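Local atomic coordinates of mitochondrial edited mRNA stability factor 1 (Trypanosoma brucei, PDB entry 6NL1), a protein that probably processes the 5' ends of mitochondrial mRNAs as an RNA-binding enzyme of the Nudix family and helps stabilise edited transcripts. Residues L110-W121 and M190-Y200. Numbering follows the deposited sequence.
Sequences LARKVSGPMREW and MEAAIQQDPVY. With SO4 (sulfate ion), chain C.
Leu110, in the short helix that opens the segment, rests its CB and carbonyl O against Ile194 CG2. Lys113 then carries much of the contact: extended beyond CG, it runs across the backbone at Ile194 and on toward Gln196 O, its CD touching Ile194 CA and its CG meeting Pro198 CD, with the two side chains crossing at about a right angle. Lys113 NZ gives a rather long hydrogen bond of 3.3 Å to Ile194 O, arriving well above the carbonyl plane. Asp197 OD1 stays 4.8 Å from Lys113 NZ, close enough that it may favour the ammonium charge without touching it. Val114 turns CG1 onto Met190, meeting its CG at 3.8 Å.

Within the type I turn from Gly116 to Arg119, Pro117 CG comes to 3.2 Å from Tyr200 OH. Glu120 is bent at chi2 (90°), and Tyr200 OH donates a hydrogen bond of 2.5 Å to Glu120 OE2, reaching it from above the carboxylate plane. Glu120 OE1 takes the backbone N-H of Met118 at 2.8 Å, so both ends of the carboxylate are held. Trp121 closes the segment: Pro198 CB sits 3.4 Å from CE2 in a CH-pi contact over one face, Glu120 CB backs the other, and NE1 bonds to Thr244 O.

Tyr200 begins strand 200-207 and lies beside Arg202 and Val288, which bind GDP in another structure of this protein. The contact packs the linker from helix 180-193 into the mixed beta-sheet of the Nudix fold against the connection between helix 108-111 and helix 120-129, joining the N-terminal four-stranded sheet region to the Nudix domain.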
loop_
_atom_site.group_PDB
_atom_site.type_symbol
_atom_site.label_atom_id
_atom_site.label_comp_id
_atom_site.label_asym_id
_atom_site.label_seq_id
_atom_site.Cartn_x
_atom_site.Cartn_y
_atom_site.Cartn_z
ATOM N N LEU A 110 -0.364 -8.555 13.890
ATOM C CA LEU A 110 -1.172 -9.535 13.166
ATOM C C LEU A 110 -2.360 -8.892 12.442
ATOM O O LEU A 110 -2.653 -9.225 11.298
ATOM C CB LEU A 110 -1.646 -10.643 14.120
ATOM C CG LEU A 110 -0.513 -11.394 14.845
ATOM C CD1 LEU A 110 -1.039 -12.536 15.698
ATOM C CD2 LEU A 110 0.519 -11.911 13.846
ATOM N N ALA A 111 -3.032 -7.956 13.105
ATOM C CA ALA A 111 -4.245 -7.359 12.550
ATOM C C ALA A 111 -3.987 -6.671 11.216
ATOM O O ALA A 111 -4.838 -6.693 10.325
ATOM C CB ALA A 111 -4.873 -6.382 13.536
ATOM N N ARG A 112 -2.811 -6.071 11.059
ATOM C CA ARG A 112 -2.528 -5.388 9.808
ATOM C C ARG A 112 -2.501 -6.361 8.624
ATOM O O ARG A 112 -2.647 -5.945 7.481
ATOM C CB ARG A 112 -1.224 -4.608 9.890
ATOM C CG ARG A 112 0.012 -5.472 9.778
ATOM C CD ARG A 112 1.232 -4.586 9.673
ATOM N NE ARG A 112 1.300 -3.700 10.821
ATOM C CZ ARG A 112 2.188 -3.823 11.800
ATOM N NH1 ARG A 112 3.102 -4.786 11.743
ATOM N NH2 ARG A 112 2.165 -2.972 12.824
ATOM N N LYS A 113 -2.334 -7.651 8.900
ATOM C CA LYS A 113 -2.240 -8.657 7.837
ATOM C C LYS A 113 -3.588 -9.039 7.244
ATOM O O LYS A 113 -3.649 -9.651 6.180
ATOM C CB LYS A 113 -1.511 -9.906 8.344
ATOM C CG LYS A 113 -0.052 -9.613 8.760
ATOM C CD LYS A 113 0.647 -10.871 9.269
ATOM C CE LYS A 113 2.120 -10.613 9.572
ATOM N NZ LYS A 113 2.774 -11.873 10.034
ATOM N N VAL A 114 -4.664 -8.685 7.939
ATOM C CA VAL A 114 -6.001 -9.014 7.478
ATOM C C VAL A 114 -6.753 -7.746 7.113
ATOM O O VAL A 114 -7.942 -7.783 6.807
ATOM C CB VAL A 114 -6.812 -9.776 8.548
ATOM C CG1 VAL A 114 -6.098 -11.062 8.927
ATOM C CG2 VAL A 114 -7.045 -8.900 9.772
ATOM N N SER A 115 -6.066 -6.614 7.138
ATOM C CA SER A 115 -6.754 -5.350 6.911
ATOM C C SER A 115 -6.085 -4.549 5.814
ATOM O O SER A 115 -6.540 -4.563 4.673
ATOM C CB SER A 115 -6.822 -4.542 8.208
ATOM O OG SER A 115 -5.542 -4.483 8.818
ATOM N N GLY A 116 -4.998 -3.859 6.164
ATOM C CA GLY A 116 -4.280 -3.038 5.213
ATOM C C GLY A 116 -4.617 -1.562 5.354
ATOM O O GLY A 116 -5.747 -1.219 5.679
ATOM N N PRO A 117 -3.639 -0.678 5.091
ATOM C CA PRO A 117 -3.875 0.767 5.230
ATOM C C PRO A 117 -5.119 1.224 4.473
ATOM O O PRO A 117 -5.877 2.037 4.995
ATOM C CB PRO A 117 -2.614 1.394 4.613
ATOM C CG PRO A 117 -1.564 0.340 4.741
ATOM C CD PRO A 117 -2.291 -0.975 4.573
ATOM N N MET A 118 -5.320 0.715 3.261
ATOM C CA MET A 118 -6.508 1.055 2.464
ATOM C C MET A 118 -7.425 -0.156 2.317
ATOM O O MET A 118 -8.110 -0.298 1.301
ATOM C CB MET A 118 -6.120 1.554 1.057
ATOM C CG MET A 118 -5.429 2.927 0.993
ATOM S SD MET A 118 -6.407 4.207 1.791
ATOM C CE MET A 118 -7.918 4.239 0.820
ATOM N N ARG A 119 -7.416 -1.043 3.309
ATOM C CA ARG A 119 -8.310 -2.204 3.302
ATOM C C ARG A 119 -8.055 -3.125 2.120
ATOM O O ARG A 119 -8.959 -3.811 1.631
ATOM C CB ARG A 119 -9.783 -1.757 3.346
ATOM C CG ARG A 119 -10.130 -1.051 4.671
ATOM C CD ARG A 119 -11.621 -0.682 4.768
ATOM N NE ARG A 119 -12.516 -1.841 4.707
ATOM C CZ ARG A 119 -12.874 -2.581 5.759
ATOM N NH1 ARG A 119 -12.401 -2.313 6.975
ATOM N NH2 ARG A 119 -13.706 -3.601 5.590
ATOM N N GLU A 120 -6.810 -3.130 1.666
ATOM C CA GLU A 120 -6.367 -4.032 0.615
ATOM C C GLU A 120 -6.747 -5.484 0.911
ATOM O O GLU A 120 -7.243 -6.185 0.036
ATOM C CB GLU A 120 -4.841 -3.932 0.438
ATOM C CG GLU A 120 -4.384 -2.625 -0.189
ATOM C CD GLU A 120 -4.095 -1.524 0.828
ATOM O OE1 GLU A 120 -4.494 -1.633 2.017
ATOM O OE2 GLU A 120 -3.457 -0.536 0.419
ATOM N N TRP A 121 -6.497 -5.938 2.138
ATOM C CA TRP A 121 -6.753 -7.336 2.491
ATOM C C TRP A 121 -8.144 -7.568 3.077
ATOM O O TRP A 121 -8.751 -8.606 2.832
ATOM C CB TRP A 121 -5.616 -7.912 3.361
ATOM C CG TRP A 121 -4.351 -7.874 2.574
ATOM C CD1 TRP A 121 -4.051 -8.634 1.483
ATOM C CD2 TRP A 121 -3.255 -6.973 2.750
ATOM N NE1 TRP A 121 -2.828 -8.280 0.979
ATOM C CE2 TRP A 121 -2.313 -7.261 1.739
ATOM C CE3 TRP A 121 -2.966 -5.962 3.676
ATOM C CZ2 TRP A 121 -1.106 -6.571 1.620
ATOM C CZ3 TRP A 121 -1.765 -5.278 3.559
ATOM C CH2 TRP A 121 -0.849 -5.586 2.535
ATOM N N MET A 190 -7.737 -15.993 7.381
ATOM C CA MET A 190 -6.968 -15.091 8.227
ATOM C C MET A 190 -5.785 -15.835 8.841
ATOM O O MET A 190 -4.680 -15.291 8.932
ATOM C CB MET A 190 -7.867 -14.487 9.311
ATOM C CG MET A 190 -8.930 -13.542 8.740
ATOM S SD MET A 190 -10.264 -13.185 9.894
ATOM C CE MET A 190 -9.376 -12.323 11.194
ATOM N N GLU A 191 -6.013 -17.085 9.242
ATOM C CA GLU A 191 -4.934 -17.897 9.797
ATOM C C GLU A 191 -3.832 -18.102 8.773
ATOM O O GLU A 191 -2.656 -18.048 9.114
ATOM C CB GLU A 191 -5.455 -19.227 10.330
ATOM C CG GLU A 191 -6.313 -19.063 11.564
ATOM C CD GLU A 191 -6.647 -20.375 12.229
ATOM O OE1 GLU A 191 -6.877 -20.367 13.460
ATOM O OE2 GLU A 191 -6.696 -21.410 11.526
ATOM N N ALA A 192 -4.211 -18.291 7.512
ATOM C CA ALA A 192 -3.220 -18.403 6.445
ATOM C C ALA A 192 -2.529 -17.067 6.225
ATOM O O ALA A 192 -1.316 -17.008 6.012
ATOM C CB ALA A 192 -3.867 -18.879 5.148
ATOM N N ALA A 193 -3.304 -15.990 6.279
ATOM C CA ALA A 193 -2.752 -14.666 6.033
ATOM C C ALA A 193 -1.712 -14.260 7.085
ATOM O O ALA A 193 -0.675 -13.695 6.745
ATOM C CB ALA A 193 -3.864 -13.623 5.945
ATOM N N ILE A 194 -1.988 -14.529 8.359
ATOM C CA ILE A 194 -1.044 -14.137 9.410
ATOM C C ILE A 194 0.224 -14.985 9.398
ATOM O O ILE A 194 1.163 -14.703 10.138
ATOM C CB ILE A 194 -1.658 -14.155 10.843
ATOM C CG1 ILE A 194 -2.023 -15.574 11.271
ATOM C CG2 ILE A 194 -2.857 -13.241 10.931
ATOM C CD1 ILE A 194 -2.478 -15.670 12.722
ATOM N N GLN A 195 0.240 -16.023 8.566
ATOM C CA GLN A 195 1.438 -16.833 8.356
ATOM C C GLN A 195 2.169 -16.355 7.114
ATOM O O GLN A 195 3.383 -16.490 7.004
ATOM C CB GLN A 195 1.088 -18.314 8.219
ATOM C CG GLN A 195 0.680 -18.971 9.532
ATOM C CD GLN A 195 0.202 -20.398 9.343
ATOM O OE1 GLN A 195 -0.890 -20.639 8.823
ATOM N NE2 GLN A 195 1.020 -21.355 9.766
ATOM N N GLN A 196 1.423 -15.813 6.164
ATOM C CA GLN A 196 2.041 -15.129 5.052
ATOM C C GLN A 196 2.532 -13.803 5.613
ATOM O O GLN A 196 2.339 -13.492 6.793
ATOM C CB GLN A 196 1.037 -14.907 3.913
ATOM C CG GLN A 196 0.494 -16.185 3.275
ATOM C CD GLN A 196 -0.719 -15.942 2.356
ATOM O OE1 GLN A 196 -0.914 -14.844 1.820
ATOM N NE2 GLN A 196 -1.539 -16.974 2.180
ATOM N N ASP A 197 3.178 -13.023 4.774
ATOM C CA ASP A 197 3.645 -11.705 5.167
ATOM C C ASP A 197 3.159 -10.741 4.081
ATOM O O ASP A 197 3.938 -10.326 3.224
ATOM C CB ASP A 197 5.179 -11.743 5.257
ATOM C CG ASP A 197 5.802 -10.407 5.651
ATOM O OD1 ASP A 197 5.309 -9.771 6.606
ATOM O OD2 ASP A 197 6.808 -10.007 5.010
ATOM N N PRO A 198 1.851 -10.423 4.078
ATOM C CA PRO A 198 1.329 -9.524 3.041
ATOM C C PRO A 198 2.039 -8.192 3.144
ATOM O O PRO A 198 2.214 -7.679 4.250
ATOM C CB PRO A 198 -0.154 -9.349 3.419
ATOM C CG PRO A 198 -0.464 -10.483 4.330
ATOM C CD PRO A 198 0.818 -10.777 5.065
ATOM N N VAL A 199 2.463 -7.648 2.012
ATOM C CA VAL A 199 3.218 -6.402 2.009
ATOM C C VAL A 199 2.851 -5.577 0.787
ATOM O O VAL A 199 2.219 -6.072 -0.136
ATOM C CB VAL A 199 4.740 -6.682 1.948
ATOM C CG1 VAL A 199 5.220 -7.405 3.216
ATOM C CG2 VAL A 199 5.068 -7.501 0.696
ATOM N N TYR A 200 3.242 -4.311 0.803
ATOM C CA TYR A 200 3.272 -3.512 -0.408
ATOM C C TYR A 200 4.505 -3.935 -1.202
ATOM O O TYR A 200 5.510 -4.366 -0.629
ATOM C CB TYR A 200 3.386 -2.029 -0.057
ATOM C CG TYR A 200 2.093 -1.371 0.395
ATOM C CD1 TYR A 200 2.094 -0.074 0.904
ATOM C CD2 TYR A 200 0.872 -2.026 0.277
ATOM C CE1 TYR A 200 0.918 0.551 1.298
ATOM C CE2 TYR A 200 -0.318 -1.413 0.669
ATOM C CZ TYR A 200 -0.288 -0.124 1.176
ATOM O OH TYR A 200 -1.451 0.492 1.577
HETATM S S SO4 C . -14.644 -3.277 1.910
HETATM O O1 SO4 C . -15.930 -2.614 2.125
HETATM O O2 SO4 C . -14.653 -3.918 0.598
HETATM O O3 SO4 C . -13.561 -2.293 1.959
HETATM O O4 SO4 C . -14.434 -4.282 2.954
HETATM O O HOH W 1 0.375 -6.713 6.328
#